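Local coordinates for protein branched-chain amino acid aminotransferase (Thermoproteus uzoniensis, PDB 5CE8) that probably transfers amino groups from leucine, isoleucine and valine to 2-oxoglutarate, using pyridoxal 5'-phosphate as its cofactor, at residues Y38-F43 with A108-P113; A48-E53 with G97-L102; G75-Y80 with G121-V126. All blocks are in the same frame, centred on the assembly; numbering follows the deposited sequence.

Interaction 1 (Y38-F43 with A108-P113)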
loop_
_atom_site.group_PDB
_atom_site.type_symbol
_atom_site.label_atom_id
_atom_site.label_comp_id
_atom_site.label_asym_id
_atom_site.label_seq_id
_atom_site.Cartn_x
_atom_site.Cartn_y
_atom_site.Cartn_z
ATOM N N TYR A 38 8.762 -24.820 -10.230
ATOM C CA TYR A 38 8.356 -23.385 -10.324
ATOM C C TYR A 38 6.823 -23.047 -10.167
ATOM O O TYR A 38 6.416 -21.905 -10.441
ATOM C CB TYR A 38 8.824 -22.829 -11.664
ATOM C CG TYR A 38 10.268 -23.081 -11.951
ATOM C CD1 TYR A 38 11.295 -22.788 -11.024
ATOM C CD2 TYR A 38 10.649 -23.577 -13.186
ATOM C CE1 TYR A 38 12.627 -23.065 -11.330
ATOM C CE2 TYR A 38 11.949 -23.883 -13.479
ATOM C CZ TYR A 38 12.946 -23.617 -12.603
ATOM O OH TYR A 38 14.225 -23.923 -13.055
ATOM N N GLY A 39 6.019 -24.033 -9.752
ATOM C CA GLY A 39 4.557 -23.928 -9.554
ATOM C C GLY A 39 3.792 -23.433 -10.773
ATOM O O GLY A 39 2.837 -22.710 -10.658
ATOM N N PHE A 40 4.163 -23.918 -11.946
ATOM C CA PHE A 40 3.501 -23.609 -13.157
ATOM C C PHE A 40 2.597 -24.766 -13.632
ATOM O O PHE A 40 3.026 -25.708 -14.413
ATOM C CB PHE A 40 4.520 -23.310 -14.207
ATOM C CG PHE A 40 3.921 -22.690 -15.426
ATOM C CD1 PHE A 40 3.531 -21.365 -15.406
ATOM C CD2 PHE A 40 3.814 -23.380 -16.630
ATOM C CE1 PHE A 40 3.009 -20.755 -16.557
ATOM C CE2 PHE A 40 3.205 -22.781 -17.792
ATOM C CZ PHE A 40 2.798 -21.466 -17.734
ATOM N N GLY A 41 1.378 -24.732 -13.082
ATOM C CA GLY A 41 0.359 -25.738 -13.302
ATOM C C GLY A 41 -0.984 -25.092 -13.036
ATOM O O GLY A 41 -1.056 -23.937 -12.496
ATOM N N VAL A 42 -2.023 -25.790 -13.416
ATOM C CA VAL A 42 -3.369 -25.530 -12.895
ATOM C C VAL A 42 -4.021 -26.823 -12.409
ATOM O O VAL A 42 -3.675 -27.944 -12.886
ATOM C CB VAL A 42 -4.232 -24.820 -13.916
ATOM C CG1 VAL A 42 -3.554 -23.548 -14.299
ATOM C CG2 VAL A 42 -4.490 -25.614 -15.153
ATOM N N PHE A 43 -5.048 -26.675 -11.579
ATOM C CA PHE A 43 -5.785 -27.843 -11.124
ATOM C C PHE A 43 -7.255 -27.472 -10.942
ATOM O O PHE A 43 -7.655 -26.294 -11.120
ATOM C CB PHE A 43 -5.201 -28.439 -9.851
ATOM C CG PHE A 43 -5.223 -27.515 -8.664
ATOM C CD1 PHE A 43 -4.256 -26.516 -8.519
ATOM C CD2 PHE A 43 -6.203 -27.641 -7.711
ATOM C CE1 PHE A 43 -4.351 -25.619 -7.433
ATOM C CE2 PHE A 43 -6.251 -26.840 -6.564
ATOM C CZ PHE A 43 -5.342 -25.830 -6.445
ATOM N N ALA A 108 -3.236 -30.179 -14.511
ATOM C CA ALA A 108 -2.510 -29.838 -15.714
ATOM C C ALA A 108 -1.104 -29.273 -15.401
ATOM O O ALA A 108 -0.988 -28.192 -14.719
ATOM C CB ALA A 108 -3.229 -28.723 -16.429
ATOM N N TYR A 109 -0.085 -29.802 -16.084
ATOM C CA TYR A 109 1.352 -29.532 -15.736
ATOM C C TYR A 109 2.264 -29.979 -16.881
ATOM O O TYR A 109 1.838 -30.680 -17.776
ATOM C CB TYR A 109 1.727 -30.308 -14.452
ATOM C CG TYR A 109 1.587 -31.761 -14.735
ATOM C CD1 TYR A 109 0.348 -32.370 -14.651
ATOM C CD2 TYR A 109 2.618 -32.473 -15.299
ATOM C CE1 TYR A 109 0.169 -33.741 -14.987
ATOM C CE2 TYR A 109 2.457 -33.833 -15.610
ATOM C CZ TYR A 109 1.219 -34.475 -15.488
ATOM O OH TYR A 109 1.026 -35.834 -15.903
ATOM N N ILE A 110 3.531 -29.560 -16.847
ATOM C CA ILE A 110 4.434 -29.839 -17.891
ATOM C C ILE A 110 5.194 -31.180 -17.580
ATOM O O ILE A 110 5.784 -31.307 -16.524
ATOM C CB ILE A 110 5.374 -28.641 -18.106
ATOM C CG1 ILE A 110 4.564 -27.506 -18.746
ATOM C CG2 ILE A 110 6.581 -29.042 -18.987
ATOM C CD1 ILE A 110 5.174 -26.133 -18.606
ATOM N N SER A 111 5.097 -32.165 -18.482
ATOM C CA SER A 111 5.729 -33.446 -18.288
ATOM C C SER A 111 7.226 -33.431 -18.793
ATOM O O SER A 111 7.963 -34.297 -18.468
ATOM C CB SER A 111 4.872 -34.535 -18.967
ATOM O OG SER A 111 4.917 -34.312 -20.338
ATOM N N LYS A 112 7.640 -32.430 -19.555
ATOM C CA LYS A 112 9.028 -32.289 -19.970
ATOM C C LYS A 112 9.954 -31.719 -18.822
ATOM O O LYS A 112 9.572 -30.846 -18.087
ATOM C CB LYS A 112 9.049 -31.392 -21.213
ATOM C CG LYS A 112 10.424 -31.141 -21.817
ATOM C CD LYS A 112 10.467 -29.922 -22.738
ATOM C CE LYS A 112 11.683 -29.064 -22.403
ATOM N NZ LYS A 112 11.957 -27.910 -23.328
ATOM N N PRO A 113 11.175 -32.246 -18.646
ATOM C CA PRO A 113 12.157 -31.590 -17.763
ATOM C C PRO A 113 12.654 -30.234 -18.322
ATOM O O PRO A 113 12.947 -30.148 -19.483
ATOM C CB PRO A 113 13.309 -32.612 -17.698
ATOM C CG PRO A 113 13.090 -33.580 -18.833
ATOM C CD PRO A 113 11.679 -33.478 -19.293
#
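Val42 and Ala108 hold the tight end of this contact. They form an antiparallel hydrogen-bonded pair, closed by two backbone bonds. Val42 N gives its hydrogen to Ala108 O at 2.9 Å, and Ala108 N returns one to Val42 O at 2.8 Å. Both side chains leave on the same face of the sheet, where Val42 CG2 presses against Ala108 CB at 3.6 Å. A chi1 of -58° sets CG2 between the backbone N and the carbonyl carbon, and it is this branch that meets the alanine methyl. Leu67, Ser70 and Ile74 cover the valine on that face; they belong to helix 60-74, which also carries His63 and Arg66, both of which bind pyridoxal 5'-phosphate. Just before the valine, Gly41 brings its CA to 3.1 Å from Ala108 O, a close fit made possible by a residue with no side chain to get in the way.

Going back from Gly41, the two chains draw apart and the backbones no longer bond to each other directly. Ser35 OG spans the opening, bonded to both Phe40 O and Ile110 N. What touches here is apolar: Ile110 CD1 comes to the edge of the Phe40 ring, near its plane, 3.7 Å from CD2 and 4.0 Å from CE2. A chi1 of -168°, with CG anti to the backbone N, swings that edge to the isoleucine. The ring also packs on Ile171 of the second subunit. Beyond Ile110 the contact ends, and Ser111, Lys112 and Pro113 run on along the solvent-exposed side.

The Val42 side chain is about 10 Å from the cofactor. The pairing joins two neighbouring strands, 41-50 and 102-109, of the antiparallel sheet in the small N-terminal domain of a class IV (fold-type IV) aminotransferase.

Interaction 2 (A48-E53 with G97-L102)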
loop_
_atom_site.group_PDB
_atom_site.type_symbol
_atom_site.label_atom_id
_atom_site.label_comp_id
_atom_site.label_asym_id
_atom_site.label_seq_id
_atom_site.Cartn_x
_atom_site.Cartn_y
_atom_site.Cartn_z
ATOM N N ALA A 48 -18.194 -36.057 -6.859
ATOM C CA ALA A 48 -19.236 -36.898 -7.360
ATOM C C ALA A 48 -19.875 -37.401 -6.166
ATOM O O ALA A 48 -19.201 -37.763 -5.216
ATOM C CB ALA A 48 -18.668 -38.050 -8.148
ATOM N N TYR A 49 -21.195 -37.470 -6.220
ATOM C CA TYR A 49 -21.955 -37.963 -5.110
ATOM C C TYR A 49 -22.911 -39.159 -5.497
ATOM O O TYR A 49 -23.626 -39.132 -6.493
ATOM C CB TYR A 49 -22.836 -36.868 -4.610
ATOM C CG TYR A 49 -22.178 -35.669 -3.984
ATOM C CD1 TYR A 49 -22.011 -35.608 -2.605
ATOM C CD2 TYR A 49 -21.860 -34.554 -4.728
ATOM C CE1 TYR A 49 -21.494 -34.492 -1.973
ATOM C CE2 TYR A 49 -21.356 -33.400 -4.090
ATOM C CZ TYR A 49 -21.174 -33.386 -2.732
ATOM O OH TYR A 49 -20.706 -32.267 -2.092
ATOM N N TRP A 50 -22.913 -40.145 -4.632
ATOM C CA TRP A 50 -23.705 -41.351 -4.732
ATOM C C TRP A 50 -24.987 -41.047 -4.001
ATOM O O TRP A 50 -24.942 -40.739 -2.850
ATOM C CB TRP A 50 -23.028 -42.467 -3.940
ATOM C CG TRP A 50 -23.706 -43.800 -4.074
ATOM C CD1 TRP A 50 -24.210 -44.591 -3.049
ATOM C CD2 TRP A 50 -23.929 -44.514 -5.276
ATOM N NE1 TRP A 50 -24.732 -45.760 -3.571
ATOM C CE2 TRP A 50 -24.570 -45.734 -4.936
ATOM C CE3 TRP A 50 -23.635 -44.266 -6.602
ATOM C CZ2 TRP A 50 -24.935 -46.668 -5.883
ATOM C CZ3 TRP A 50 -23.988 -45.216 -7.570
ATOM C CH2 TRP A 50 -24.628 -46.415 -7.194
ATOM N N ASN A 51 -26.112 -41.179 -4.660
ATOM C CA ASN A 51 -27.384 -40.961 -4.008
ATOM C C ASN A 51 -28.093 -42.291 -3.711
ATOM O O ASN A 51 -29.215 -42.272 -3.306
ATOM C CB ASN A 51 -28.264 -40.082 -4.883
ATOM C CG ASN A 51 -28.624 -40.732 -6.181
ATOM O OD1 ASN A 51 -28.408 -41.919 -6.388
ATOM N ND2 ASN A 51 -29.165 -39.977 -7.058
ATOM N N GLY A 52 -27.459 -43.434 -3.958
ATOM C CA GLY A 52 -28.147 -44.697 -3.840
ATOM C C GLY A 52 -28.561 -45.294 -5.173
ATOM O O GLY A 52 -28.558 -46.501 -5.293
ATOM N N GLU A 53 -28.891 -44.477 -6.173
ATOM C CA GLU A 53 -29.254 -44.926 -7.562
ATOM C C GLU A 53 -28.145 -44.765 -8.557
ATOM O O GLU A 53 -28.112 -45.450 -9.588
ATOM C CB GLU A 53 -30.400 -44.080 -8.159
ATOM N N GLY A 97 -14.861 -48.634 -11.085
ATOM C CA GLY A 97 -16.112 -49.129 -10.505
ATOM C C GLY A 97 -16.600 -48.459 -9.253
ATOM O O GLY A 97 -17.260 -49.101 -8.424
ATOM N N PHE A 98 -16.327 -47.164 -9.104
ATOM C CA PHE A 98 -16.725 -46.471 -7.905
ATOM C C PHE A 98 -18.228 -46.312 -7.856
ATOM O O PHE A 98 -18.862 -46.044 -8.920
ATOM C CB PHE A 98 -16.089 -45.062 -7.856
ATOM C CG PHE A 98 -14.635 -45.074 -7.524
ATOM C CD1 PHE A 98 -14.163 -45.858 -6.430
ATOM C CD2 PHE A 98 -13.724 -44.324 -8.288
ATOM C CE1 PHE A 98 -12.798 -45.906 -6.124
ATOM C CE2 PHE A 98 -12.369 -44.364 -7.963
ATOM C CZ PHE A 98 -11.904 -45.151 -6.895
ATOM N N LYS A 99 -18.767 -46.518 -6.648
ATOM C CA LYS A 99 -20.208 -46.341 -6.343
ATOM C C LYS A 99 -20.285 -45.702 -4.966
ATOM O O LYS A 99 -20.861 -46.273 -4.008
ATOM C CB LYS A 99 -21.003 -47.668 -6.341
ATOM C CG LYS A 99 -21.296 -48.211 -7.718
ATOM C CD LYS A 99 -21.778 -49.683 -7.684
ATOM C CE LYS A 99 -21.696 -50.367 -9.064
ATOM N NZ LYS A 99 -22.111 -49.429 -10.147
ATOM N N GLU A 100 -19.643 -44.525 -4.852
ATOM C CA GLU A 100 -19.534 -43.793 -3.560
ATOM C C GLU A 100 -19.023 -42.360 -3.838
ATOM O O GLU A 100 -18.513 -42.099 -4.912
ATOM C CB GLU A 100 -18.521 -44.500 -2.660
ATOM C CG GLU A 100 -17.045 -44.290 -3.099
ATOM C CD GLU A 100 -16.085 -45.291 -2.475
ATOM O OE1 GLU A 100 -15.563 -45.081 -1.385
ATOM O OE2 GLU A 100 -15.854 -46.315 -3.112
ATOM N N ASP A 101 -19.097 -41.504 -2.822
ATOM C CA ASP A 101 -18.653 -40.082 -2.887
ATOM C C ASP A 101 -17.147 -40.039 -3.160
ATOM O O ASP A 101 -16.330 -40.798 -2.552
ATOM C CB ASP A 101 -18.921 -39.319 -1.586
ATOM C CG ASP A 101 -20.371 -39.139 -1.290
ATOM O OD1 ASP A 101 -21.163 -39.507 -2.144
ATOM O OD2 ASP A 101 -20.697 -38.688 -0.147
ATOM N N LEU A 102 -16.811 -39.200 -4.124
ATOM C CA LEU A 102 -15.452 -38.989 -4.606
ATOM C C LEU A 102 -15.113 -37.506 -4.665
ATOM O O LEU A 102 -16.016 -36.701 -4.812
ATOM C CB LEU A 102 -15.328 -39.474 -6.030
ATOM C CG LEU A 102 -15.672 -40.916 -6.403
ATOM C CD1 LEU A 102 -15.504 -41.094 -7.942
ATOM C CD2 LEU A 102 -14.857 -41.893 -5.549
#
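Lys99 is where the 97-102 segment first meets strand 41-50, two residues after Gly97 ends helix 82-95 in a Schellman motif. It lies alongside Trp50, both side chains pointing the same way. Its carbonyl O sits over the five-membered ring of the indole, 3.6 Å above the plane, and on the same face its CB makes a CH-pi contact 4.0 Å from the centroid of the six-membered ring. The far end of the lysine is a cation-pi partner of Tyr307. The indole gets there with CG anti to the Trp50 backbone N (chi1 -175°), and Gly52 N lies over the opposite face.

Glu100 turns its side chain away and offers only backbone: its CA is 3.8 Å from Trp50 CB. Asp101 then takes hold of the strand. Its OD1 accepts from Trp50 N at 3.1 Å in an almost straight bond of 170°, while its CA makes a CA-H...O contact with Ala48 O at 3.3 Å. Asp101 OD1 also comes within 4.0 Å of Tyr49 CD1, the carboxylate and ring planes 75° apart; the tyrosine hydroxyl is bonded to Glu263.

At Leu102 regular pairing begins. Leu102 N reaches Ala48 O at 3.0 Å, and Ala48 N reaches Leu102 O at 3.1 Å. An aspartate carboxylate thus prolongs the backbone bonding past the first bridge, where strand 102-109 enters the antiparallel sheet of the small domain.

Interaction 3 (G75-Y80 with G121-V126)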
loop_
_atom_site.group_PDB
_atom_site.type_symbol
_atom_site.label_atom_id
_atom_site.label_comp_id
_atom_site.label_asym_id
_atom_site.label_seq_id
_atom_site.Cartn_x
_atom_site.Cartn_y
_atom_site.Cartn_z
ATOM N N GLY A 75 -0.927 -18.889 -19.165
ATOM C CA GLY A 75 -0.184 -19.139 -20.440
ATOM C C GLY A 75 0.231 -20.619 -20.514
ATOM O O GLY A 75 1.278 -20.973 -21.090
ATOM N N LEU A 76 -0.542 -21.496 -19.892
ATOM C CA LEU A 76 -0.283 -22.939 -20.007
ATOM C C LEU A 76 -1.127 -23.512 -21.179
ATOM O O LEU A 76 -2.281 -23.118 -21.342
ATOM C CB LEU A 76 -0.723 -23.521 -18.672
ATOM C CG LEU A 76 -0.551 -25.005 -18.568
ATOM C CD1 LEU A 76 0.936 -25.348 -18.684
ATOM C CD2 LEU A 76 -1.146 -25.478 -17.302
ATOM N N ASP A 77 -0.566 -24.352 -22.065
ATOM C CA ASP A 77 -1.259 -24.731 -23.282
ATOM C C ASP A 77 -1.840 -26.122 -22.977
ATOM O O ASP A 77 -1.110 -27.112 -22.888
ATOM C CB ASP A 77 -0.283 -24.703 -24.474
ATOM C CG ASP A 77 -0.843 -25.338 -25.758
ATOM O OD1 ASP A 77 -2.054 -25.447 -25.961
ATOM O OD2 ASP A 77 -0.011 -25.756 -26.580
ATOM N N VAL A 78 -3.159 -26.176 -22.804
ATOM C CA VAL A 78 -3.845 -27.445 -22.489
ATOM C C VAL A 78 -4.443 -27.999 -23.777
ATOM O O VAL A 78 -5.376 -27.442 -24.311
ATOM C CB VAL A 78 -4.883 -27.237 -21.390
ATOM C CG1 VAL A 78 -5.659 -28.525 -21.134
ATOM C CG2 VAL A 78 -4.190 -26.795 -20.114
ATOM N N PRO A 79 -3.921 -29.127 -24.297
ATOM C CA PRO A 79 -4.396 -29.544 -25.607
ATOM C C PRO A 79 -5.677 -30.361 -25.601
ATOM O O PRO A 79 -5.817 -31.262 -26.388
ATOM C CB PRO A 79 -3.213 -30.380 -26.131
ATOM C CG PRO A 79 -2.603 -30.965 -24.903
ATOM C CD PRO A 79 -2.780 -29.936 -23.833
ATOM N N TYR A 80 -6.591 -30.080 -24.708
ATOM C CA TYR A 80 -7.853 -30.795 -24.614
ATOM C C TYR A 80 -8.980 -29.837 -24.431
ATOM O O TYR A 80 -8.840 -28.816 -23.755
ATOM C CB TYR A 80 -7.843 -31.685 -23.403
ATOM C CG TYR A 80 -6.883 -32.828 -23.485
ATOM C CD1 TYR A 80 -7.176 -33.951 -24.282
ATOM C CD2 TYR A 80 -5.654 -32.793 -22.803
ATOM C CE1 TYR A 80 -6.285 -35.022 -24.335
ATOM C CE2 TYR A 80 -4.772 -33.841 -22.872
ATOM C CZ TYR A 80 -5.081 -34.959 -23.626
ATOM O OH TYR A 80 -4.174 -36.014 -23.717
ATOM N N GLY A 121 5.269 -22.041 -25.288
ATOM C CA GLY A 121 5.135 -23.008 -26.352
ATOM C C GLY A 121 5.187 -24.477 -25.947
ATOM O O GLY A 121 5.029 -25.309 -26.792
ATOM N N LEU A 122 5.402 -24.776 -24.669
ATOM C CA LEU A 122 5.366 -26.133 -24.150
ATOM C C LEU A 122 3.944 -26.579 -24.086
ATOM O O LEU A 122 3.014 -25.771 -24.044
ATOM C CB LEU A 122 6.000 -26.244 -22.757
ATOM C CG LEU A 122 7.449 -25.898 -22.674
ATOM C CD1 LEU A 122 7.891 -25.689 -21.237
ATOM C CD2 LEU A 122 8.260 -26.979 -23.381
ATOM N N GLN A 123 3.745 -27.881 -24.073
ATOM C CA GLN A 123 2.390 -28.346 -24.161
ATOM C C GLN A 123 2.078 -29.098 -22.854
ATOM O O GLN A 123 2.852 -29.862 -22.405
ATOM C CB GLN A 123 2.268 -29.137 -25.420
ATOM C CG GLN A 123 0.964 -29.867 -25.510
ATOM C CD GLN A 123 0.501 -29.957 -26.928
ATOM O OE1 GLN A 123 0.303 -28.925 -27.567
ATOM N NE2 GLN A 123 0.294 -31.180 -27.427
ATOM N N ALA A 124 0.998 -28.791 -22.182
ATOM C CA ALA A 124 0.717 -29.470 -20.895
ATOM C C ALA A 124 0.288 -30.903 -21.044
ATOM O O ALA A 124 -0.315 -31.257 -22.072
ATOM C CB ALA A 124 -0.424 -28.742 -20.172
ATOM N N SER A 125 0.502 -31.683 -19.970
ATOM C CA SER A 125 -0.196 -32.953 -19.766
ATOM C C SER A 125 -1.360 -32.736 -18.802
ATOM O O SER A 125 -1.339 -31.793 -18.006
ATOM C CB SER A 125 0.740 -34.005 -19.206
ATOM O OG SER A 125 1.703 -34.435 -20.138
ATOM N N VAL A 126 -2.373 -33.599 -18.870
ATOM C CA VAL A 126 -3.444 -33.596 -17.916
ATOM C C VAL A 126 -3.548 -34.976 -17.260
ATOM O O VAL A 126 -3.504 -35.986 -17.897
ATOM C CB VAL A 126 -4.772 -33.139 -18.452
ATOM C CG1 VAL A 126 -5.838 -33.214 -17.339
ATOM C CG2 VAL A 126 -4.674 -31.707 -18.980
HETATM O O HOH W 1 2.171 -24.936 -21.747
#
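Ala124 CB is the bump on which the helix-connecting loop 75-80 settles, where 121-126 leads into strand 125-132 of the small-domain antiparallel sheet. The methyl fits a hollow lined by Leu76, the Asp77 carbonyl and Val78; Leu76 CD1 stands 3.9 Å from Ala124 CB. A single direct backbone bond seats it, Ala124 N to Asp77 O at 2.8 Å, with an angle of 164° at the hydrogen.

A second bump lies two residues on. Val126 CG2 rests between Val78 CG1, at 4.0 Å, and Tyr80 CD2, at 4.1 Å. The two valines cross at about a right angle; a chi1 of 176° sets Val78 CG1, anti to the backbone N, against Val126, while CG2 goes to Ala124 CB. Leu85 of helix 82-95 touches both Val126 and Tyr80, and Trp16 meets the Tyr80 ring edge to face. Leu68 and Ala71 of helix 60-74 pack on Val78, so the apolar part of the contact runs into the helices behind it.

The other flank is exposed. There the Pro79 ring lies across the Gln123 chain, its CG 3.8 Å from Gln123 CG, while Pro79 CD presses on Ala124 O at 3.3 Å. Where the chains spread apart, one water bridges the two backbones, accepting from Asp77 N at 2.8 Å and donating to Leu122 O at 2.6 Å.

From the N terminus, the chain opens interaction 1 at 38-43, interaction 2 at 48-53 and interaction 3 at 75-80. Interaction 2 closes first, when 97-102 returns after helix 82-95; interaction 1 closes next at 108-113, so its loop encloses that of interaction 2. Interaction 3 closes last, at 121-126, and crosses both. Interactions 1 and 2 lie toward opposite ends of the neighbouring strands 41-50 and 102-109, their centres about 30 Å apart. Interactions 1 and 3 touch: Phe40 packs on Leu76, and Tyr109 bonds to Ser125 through the backbone. Interaction 3 thus ties the connection between helices 60-74 and 82-95 to strand 125-132 of the same sheet.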